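Local coordinates for protein processed glycerol phosphate lipoteichoic acid synthase 2 (Bacillus subtilis, PDB 2W8D) that belongs to the sulfatase family of the alkaline phosphatase clan and carries a magnesium ion in its folded domain, at residues A[92-97]-A[313-318]; A[283-288]-A[357-362]. All coordinates share one frame; numbering follows the deposited sequence.

Contact 1: A[92-97]-A[313-318]; sequences ENSLYP and VAPTIL
Ser94 meets Pro315 through a chi1 of -165°, which turns OG away from the backbone N and onto the side of the carbonyl carbon. The hydroxyl then lies 3.9 Å from Pro315 CD. The touch on Ala314 depends on the backbone instead, which places CB. Ser94 is the first residue to leave helical angles after helix 86-93, and its phi is positive at 54°. In this left-handed conformation its CB points toward helix 313-320.

The methylene and the methyl share the rest of the contact, with Ser94 CB 4.4 Å from Ala314 CB. No hydrogen bond joins the two segments. Together they bury just 104 Å², in light van der Waals packing where a helix end meets a helix start. Ser94 OG is buried but has polar partners elsewhere. It donates to Val311 O, just before helix 313-320, and accepts from Gly332 N. These two bonds hold the hydroxyl beside the proline ring.

Pro315 lies in the first turn of its helix, where the missing N-H costs no bond within the helix. The turn still closes around it, with Ile317 N bonded to Val313 O at 3.0 Å and Leu318 N to Ala314 O at 2.9 Å.

Helix 86-93 starts two residues after Thr84, the phosphothreonine of the magnesium site. Its Glu92 forms a salt bridge with Lys192 of the central-sheet strand 189-194. Ala314 and Leu318 rest on Val115 of helix 115-118, while Leu95 turns to helix 380-397.

Contact 2: A[283-288]-A[357-362]; sequences DNAQLQ and TKISGK
Ala285 and Gln286 pack on Thr357 and Ile359 in a small helix-on-hairpin contact. The last turn of helix 281-286 lies against the beta hairpin of strands 356-359 and 362-365. These strands belong to a five-stranded antiparallel sheet, separate from the large mixed sheet. A type I' turn from Ile359 to Lys362 closes the hairpin. Ile359 and Lys362 are a hydrogen-bonded pair, with each N donating to the other residue's O, and Ser360 and Gly361 take the positive phi angles of the turn.

The apolar centre is one methyl against one branch. Ala285 CB sits 3.6 Å from Ile359 CD1. Ile359 CG1 is beside the backbone N, at a chi1 of -54°, and carries CD1 to the helix.

Gln286 comes across at a slant, its chain bent at chi2. As modelled, its NE2 lies 3.3 Å from Thr357 CG2, a close touch and no hydrogen bond. Thr357 has an eclipsed chi1 of 129°, so the placing of its branches, and this touch with it, deserves some caution. Gln286 OE1 is bonded to Arg289 NH1, which fixes the other side of the amide. Beyond the contact, Gln288 NE2 reaches back to Asn284 O at 3.0 Å in a nearly straight bond, and its OE1 is bonded to His77.

In the same model, Thr357 OG1 is buried with no polar partner, 4.0 Å from Ala285 CB.

In the fold
Contact 1 is core and contact 2 lies farther out. Their centres are about 9 Å and 20 Å from the centre of the chain, and all touching residues of contact 1 are buried, against half of those in contact 2. The contacts share no helix or strand; their nearest atoms are about 12 Å apart. Contact 1 sets the residue just past one helix against the start of another, beside the large mixed sheet. Contact 2 joins a helix to the smaller antiparallel sheet. Neither has a hydrogen bond between its segments. A buried hydroxyl is bonded to nearby backbone in contact 1, but in contact 2, as modelled, it has no partner.

Contact 1: A[92-97]-A[313-318]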
ATOM      1  N   GLU A  92       6.197  -4.102   3.283  1.00 20.95           N
ATOM      2  CA  GLU A  92       7.542  -4.626   3.600  1.00 21.01           C
ATOM      3  C   GLU A  92       7.544  -6.088   4.032  1.00 20.18           C
ATOM      4  O   GLU A  92       8.572  -6.713   3.968  1.00 20.35           O
ATOM      5  CB  GLU A  92       8.273  -3.803   4.677  1.00 21.60           C
ATOM      6  CG  GLU A  92       8.444  -2.281   4.486  1.00 26.46           C
ATOM      7  CD  GLU A  92       8.468  -1.797   3.047  1.00 34.11           C
ATOM      8  OE1 GLU A  92       9.025  -2.476   2.168  1.00 39.31           O
ATOM      9  OE2 GLU A  92       7.940  -0.707   2.785  1.00 38.14           O
ATOM     10  N   ASN A  93       6.413  -6.639   4.478  1.00 19.27           N
ATOM     11  CA  ASN A  93       6.466  -7.976   5.098  1.00 18.05           C
ATOM     12  C   ASN A  93       5.574  -9.052   4.531  1.00 16.83           C
ATOM     13  O   ASN A  93       5.841 -10.222   4.750  1.00 17.16           O
ATOM     14  CB  ASN A  93       6.241  -7.879   6.603  1.00 17.38           C
ATOM     15  CG  ASN A  93       7.311  -7.098   7.272  1.00 18.08           C
ATOM     16  OD1 ASN A  93       8.407  -7.607   7.459  1.00 18.84           O
ATOM     17  ND2 ASN A  93       7.021  -5.831   7.632  1.00 18.46           N
ATOM     18  N   SER A  94       4.522  -8.653   3.826  1.00 16.59           N
ATOM     19  CA  SER A  94       3.483  -9.572   3.348  1.00 16.32           C
ATOM     20  C   SER A  94       2.935 -10.378   4.522  1.00 16.07           C
ATOM     21  O   SER A  94       2.760 -11.597   4.469  1.00 16.32           O
ATOM     22  CB  SER A  94       3.996 -10.457   2.205  1.00 15.60           C
ATOM     23  OG  SER A  94       2.918 -11.081   1.539  1.00 17.31           O
ATOM     24  N   LEU A  95       2.723  -9.659   5.611  1.00 16.66           N
ATOM     25  CA  LEU A  95       2.103 -10.183   6.815  1.00 16.66           C
ATOM     26  C   LEU A  95       1.067  -9.184   7.305  1.00 16.51           C
ATOM     27  O   LEU A  95       1.263  -7.977   7.235  1.00 16.08           O
ATOM     28  CB  LEU A  95       3.136 -10.424   7.910  1.00 17.01           C
ATOM     29  CG  LEU A  95       4.195 -11.507   7.732  1.00 18.81           C
ATOM     30  CD1 LEU A  95       5.178 -11.417   8.917  1.00 15.91           C
ATOM     31  CD2 LEU A  95       3.511 -12.884   7.624  1.00 18.69           C
ATOM     32  N   TYR A  96      -0.048  -9.698   7.795  1.00 16.92           N
ATOM     33  CA  TYR A  96      -1.123  -8.851   8.298  1.00 16.69           C
ATOM     34  C   TYR A  96      -0.741  -8.105   9.586  1.00 17.29           C
ATOM     35  O   TYR A  96       0.006  -8.613  10.427  1.00 16.16           O
ATOM     36  CB  TYR A  96      -2.392  -9.687   8.530  1.00 16.24           C
ATOM     37  CG  TYR A  96      -2.982 -10.152   7.245  1.00 15.07           C
ATOM     38  CD1 TYR A  96      -3.933  -9.375   6.576  1.00 17.32           C
ATOM     39  CD2 TYR A  96      -2.571 -11.347   6.670  1.00 12.57           C
ATOM     40  CE1 TYR A  96      -4.468  -9.793   5.353  1.00 18.24           C
ATOM     41  CE2 TYR A  96      -3.071 -11.764   5.471  1.00 13.77           C
ATOM     42  CZ  TYR A  96      -4.024 -11.010   4.814  1.00 16.83           C
ATOM     43  OH  TYR A  96      -4.524 -11.455   3.613  1.00 17.28           O
ATOM     44  N   PRO A  97      -1.267  -6.883   9.732  1.00 17.83           N
ATOM     45  CA  PRO A  97      -1.111  -6.075  10.937  1.00 17.96           C
ATOM     46  C   PRO A  97      -1.949  -6.670  12.064  1.00 18.24           C
ATOM     47  O   PRO A  97      -2.593  -7.707  11.879  1.00 18.36           O
ATOM     48  CB  PRO A  97      -1.711  -4.739  10.512  1.00 18.13           C
ATOM     49  CG  PRO A  97      -2.808  -5.154   9.552  1.00 18.31           C
ATOM     50  CD  PRO A  97      -2.169  -6.249   8.746  1.00 17.31           C
ATOM     51  N   VAL A 313       1.287  -7.089  -2.700  1.00 16.46           N
ATOM     52  CA  VAL A 313       2.225  -6.190  -3.394  1.00 16.59           C
ATOM     53  C   VAL A 313       3.687  -6.657  -3.370  1.00 16.87           C
ATOM     54  O   VAL A 313       4.355  -6.680  -4.414  1.00 18.22           O
ATOM     55  CB  VAL A 313       2.109  -4.713  -2.920  1.00 16.74           C
ATOM     56  CG1 VAL A 313       2.985  -3.767  -3.781  1.00 15.73           C
ATOM     57  CG2 VAL A 313       0.696  -4.249  -3.008  1.00 15.49           C
ATOM     58  N   ALA A 314       4.168  -7.050  -2.204  1.00 16.81           N
ATOM     59  CA  ALA A 314       5.592  -7.359  -2.010  1.00 17.34           C
ATOM     60  C   ALA A 314       6.097  -8.483  -2.918  1.00 17.17           C
ATOM     61  O   ALA A 314       7.152  -8.325  -3.524  1.00 17.01           O
ATOM     62  CB  ALA A 314       5.919  -7.659  -0.516  1.00 15.93           C
ATOM     63  N   PRO A 315       5.345  -9.620  -3.003  1.00 17.32           N
ATOM     64  CA  PRO A 315       5.720 -10.687  -3.966  1.00 16.84           C
ATOM     65  C   PRO A 315       5.545 -10.325  -5.433  1.00 17.57           C
ATOM     66  O   PRO A 315       6.220 -10.896  -6.283  1.00 18.90           O
ATOM     67  CB  PRO A 315       4.777 -11.839  -3.618  1.00 16.94           C
ATOM     68  CG  PRO A 315       3.725 -11.245  -2.647  1.00 16.35           C
ATOM     69  CD  PRO A 315       4.404 -10.120  -1.973  1.00 15.90           C
ATOM     70  N   THR A 316       4.644  -9.407  -5.755  1.00 17.36           N
ATOM     71  CA  THR A 316       4.494  -8.997  -7.135  1.00 16.47           C
ATOM     72  C   THR A 316       5.821  -8.330  -7.524  1.00 16.37           C
ATOM     73  O   THR A 316       6.449  -8.684  -8.535  1.00 16.39           O
ATOM     74  CB  THR A 316       3.263  -8.029  -7.298  1.00 17.16           C
ATOM     75  OG1 THR A 316       2.079  -8.617  -6.712  1.00 17.40           O
ATOM     76  CG2 THR A 316       3.003  -7.715  -8.730  1.00 12.57           C
ATOM     77  N   ILE A 317       6.253  -7.406  -6.671  1.00 16.26           N
ATOM     78  CA  ILE A 317       7.430  -6.589  -6.890  1.00 16.33           C
ATOM     79  C   ILE A 317       8.689  -7.410  -6.889  1.00 17.05           C
ATOM     80  O   ILE A 317       9.523  -7.257  -7.767  1.00 17.85           O
ATOM     81  CB  ILE A 317       7.544  -5.514  -5.816  1.00 16.31           C
ATOM     82  CG1 ILE A 317       6.290  -4.631  -5.849  1.00 15.59           C
ATOM     83  CG2 ILE A 317       8.830  -4.692  -5.993  1.00 16.50           C
ATOM     84  CD1 ILE A 317       5.897  -4.174  -7.256  1.00 14.18           C
ATOM     85  N   LEU A 318       8.830  -8.286  -5.904  1.00 17.51           N
ATOM     86  CA  LEU A 318       9.998  -9.145  -5.815  1.00 17.88           C
ATOM     87  C   LEU A 318      10.126 -10.006  -7.069  1.00 17.51           C
ATOM     88  O   LEU A 318      11.201 -10.101  -7.647  1.00 17.78           O
ATOM     89  CB  LEU A 318       9.928 -10.000  -4.552  1.00 17.86           C
ATOM     90  CG  LEU A 318      10.917  -9.803  -3.403  1.00 20.09           C
ATOM     91  CD1 LEU A 318      11.836  -8.561  -3.481  1.00 21.93           C
ATOM     92  CD2 LEU A 318      10.212  -9.906  -2.081  1.00 22.29           C
TER

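Contact 2: A[283-288]-A[357-362]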
ATOM      1  N   ASP A 283     -22.139  -1.539  -0.180  1.00 18.61           N
ATOM      2  CA  ASP A 283     -21.529  -0.429  -0.946  1.00 18.39           C
ATOM      3  C   ASP A 283     -20.248   0.019  -0.265  1.00 17.44           C
ATOM      4  O   ASP A 283     -19.229   0.175  -0.922  1.00 17.37           O
ATOM      5  CB  ASP A 283     -22.463   0.785  -1.105  1.00 18.53           C
ATOM      6  CG  ASP A 283     -23.786   0.448  -1.781  1.00 21.26           C
ATOM      7  OD1 ASP A 283     -23.798  -0.377  -2.722  1.00 25.33           O
ATOM      8  OD2 ASP A 283     -24.834   1.037  -1.391  1.00 24.36           O
ATOM      9  N   ASN A 284     -20.306   0.209   1.054  1.00 17.00           N
ATOM     10  CA  ASN A 284     -19.117   0.493   1.826  1.00 17.37           C
ATOM     11  C   ASN A 284     -17.958  -0.497   1.650  1.00 16.99           C
ATOM     12  O   ASN A 284     -16.804  -0.083   1.598  1.00 17.72           O
ATOM     13  CB  ASN A 284     -19.407   0.687   3.294  1.00 17.61           C
ATOM     14  CG  ASN A 284     -18.254   1.355   3.994  1.00 20.80           C
ATOM     15  OD1 ASN A 284     -17.876   2.478   3.642  1.00 24.62           O
ATOM     16  ND2 ASN A 284     -17.642   0.655   4.945  1.00 21.10           N
ATOM     17  N   ALA A 285     -18.254  -1.785   1.519  1.00 16.46           N
ATOM     18  CA  ALA A 285     -17.210  -2.769   1.258  1.00 15.75           C
ATOM     19  C   ALA A 285     -16.549  -2.501  -0.118  1.00 16.05           C
ATOM     20  O   ALA A 285     -15.299  -2.546  -0.254  1.00 13.73           O
ATOM     21  CB  ALA A 285     -17.763  -4.155   1.340  1.00 14.81           C
ATOM     22  N   GLN A 286     -17.397  -2.171  -1.101  1.00 15.41           N
ATOM     23  CA  GLN A 286     -16.917  -1.820  -2.432  1.00 16.28           C
ATOM     24  C   GLN A 286     -16.039  -0.584  -2.407  1.00 15.92           C
ATOM     25  O   GLN A 286     -15.144  -0.474  -3.233  1.00 15.72           O
ATOM     26  CB  GLN A 286     -18.077  -1.648  -3.463  1.00 16.42           C
ATOM     27  CG  GLN A 286     -19.038  -2.842  -3.526  1.00 17.39           C
ATOM     28  CD  GLN A 286     -18.295  -4.175  -3.546  1.00 20.08           C
ATOM     29  OE1 GLN A 286     -17.438  -4.383  -4.384  1.00 20.97           O
ATOM     30  NE2 GLN A 286     -18.619  -5.073  -2.617  1.00 20.25           N
ATOM     31  N   LEU A 287     -16.291   0.326  -1.460  1.00 16.20           N
ATOM     32  CA  LEU A 287     -15.526   1.580  -1.366  1.00 16.37           C
ATOM     33  C   LEU A 287     -14.137   1.424  -0.705  1.00 16.88           C
ATOM     34  O   LEU A 287     -13.428   2.408  -0.520  1.00 16.89           O
ATOM     35  CB  LEU A 287     -16.342   2.662  -0.637  1.00 16.06           C
ATOM     36  CG  LEU A 287     -17.456   3.232  -1.537  1.00 16.32           C
ATOM     37  CD1 LEU A 287     -18.585   3.860  -0.709  1.00 14.34           C
ATOM     38  CD2 LEU A 287     -16.869   4.198  -2.598  1.00 15.26           C
ATOM     39  N   GLN A 288     -13.794   0.201  -0.299  1.00 16.77           N
ATOM     40  CA  GLN A 288     -12.486  -0.076   0.281  1.00 16.61           C
ATOM     41  C   GLN A 288     -11.464  -0.378  -0.814  1.00 17.01           C
ATOM     42  O   GLN A 288     -10.319  -0.653  -0.503  1.00 17.26           O
ATOM     43  CB  GLN A 288     -12.558  -1.218   1.308  1.00 16.15           C
ATOM     44  CG  GLN A 288     -13.586  -0.977   2.468  1.00 15.45           C
ATOM     45  CD  GLN A 288     -13.481   0.400   3.112  1.00 18.92           C
ATOM     46  OE1 GLN A 288     -12.443   0.741   3.699  1.00 21.77           O
ATOM     47  NE2 GLN A 288     -14.539   1.210   2.998  1.00 16.66           N
ATOM     48  N   THR A 357     -19.051 -10.990  -1.260  1.00 20.99           N
ATOM     49  CA  THR A 357     -18.630 -10.053  -0.236  1.00 21.12           C
ATOM     50  C   THR A 357     -19.304 -10.361   1.107  1.00 21.61           C
ATOM     51  O   THR A 357     -20.543 -10.450   1.207  1.00 22.23           O
ATOM     52  CB  THR A 357     -18.547  -8.544  -0.691  1.00 22.45           C
ATOM     53  OG1 THR A 357     -19.258  -7.668   0.203  1.00 25.13           O
ATOM     54  CG2 THR A 357     -18.946  -8.312  -2.129  1.00 19.66           C
ATOM     55  N   LYS A 358     -18.480 -10.632   2.108  1.00 20.85           N
ATOM     56  CA  LYS A 358     -18.967 -11.002   3.422  1.00 20.62           C
ATOM     57  C   LYS A 358     -18.710  -9.887   4.404  1.00 20.92           C
ATOM     58  O   LYS A 358     -17.558  -9.545   4.632  1.00 20.62           O
ATOM     59  CB  LYS A 358     -18.245 -12.240   3.935  1.00 19.79           C
ATOM     60  CG  LYS A 358     -19.027 -12.937   5.056  1.00 19.30           C
ATOM     61  CD  LYS A 358     -18.118 -13.628   6.020  1.00 17.80           C
ATOM     62  CE  LYS A 358     -18.910 -14.469   6.989  1.00 20.45           C
ATOM     63  NZ  LYS A 358     -17.981 -15.273   7.823  1.00 21.52           N
ATOM     64  N   ILE A 359     -19.767  -9.361   5.016  1.00 21.46           N
ATOM     65  CA  ILE A 359     -19.658  -8.247   5.968  1.00 21.41           C
ATOM     66  C   ILE A 359     -20.511  -8.538   7.213  1.00 22.18           C
ATOM     67  O   ILE A 359     -21.717  -8.795   7.102  1.00 21.98           O
ATOM     68  CB  ILE A 359     -20.095  -6.901   5.316  1.00 21.05           C
ATOM     69  CG1 ILE A 359     -19.328  -6.638   4.022  1.00 21.47           C
ATOM     70  CG2 ILE A 359     -19.900  -5.713   6.280  1.00 20.90           C
ATOM     71  CD1 ILE A 359     -17.753  -6.293   4.211  1.00 24.27           C
ATOM     72  N   SER A 360     -19.869  -8.514   8.389  1.00 22.83           N
ATOM     73  CA  SER A 360     -20.505  -8.874   9.681  1.00 23.78           C
ATOM     74  C   SER A 360     -21.377 -10.105   9.560  1.00 23.08           C
ATOM     75  O   SER A 360     -22.532 -10.096   9.989  1.00 22.79           O
ATOM     76  CB  SER A 360     -21.346  -7.711  10.256  1.00 23.47           C
ATOM     77  OG  SER A 360     -20.720  -6.474   9.945  1.00 28.17           O
ATOM     78  N   GLY A 361     -20.835 -11.152   8.954  1.00 22.82           N
ATOM     79  CA  GLY A 361     -21.574 -12.410   8.804  1.00 23.12           C
ATOM     80  C   GLY A 361     -22.658 -12.480   7.731  1.00 22.83           C
ATOM     81  O   GLY A 361     -23.265 -13.518   7.552  1.00 23.86           O
ATOM     82  N   LYS A 362     -22.925 -11.396   7.015  1.00 22.51           N
ATOM     83  CA  LYS A 362     -23.830 -11.471   5.873  1.00 21.98           C
ATOM     84  C   LYS A 362     -23.061 -11.639   4.540  1.00 20.66           C
ATOM     85  O   LYS A 362     -21.979 -11.068   4.347  1.00 19.84           O
ATOM     86  CB  LYS A 362     -24.727 -10.237   5.822  1.00 21.78           C
ATOM     87  CG  LYS A 362     -25.771 -10.206   6.912  1.00 25.81           C
ATOM     88  CD  LYS A 362     -26.479  -8.846   6.886  1.00 30.43           C
ATOM     89  CE  LYS A 362     -27.861  -8.874   7.538  1.00 33.58           C
ATOM     90  NZ  LYS A 362     -27.791  -9.106   9.006  1.00 34.62           N
TER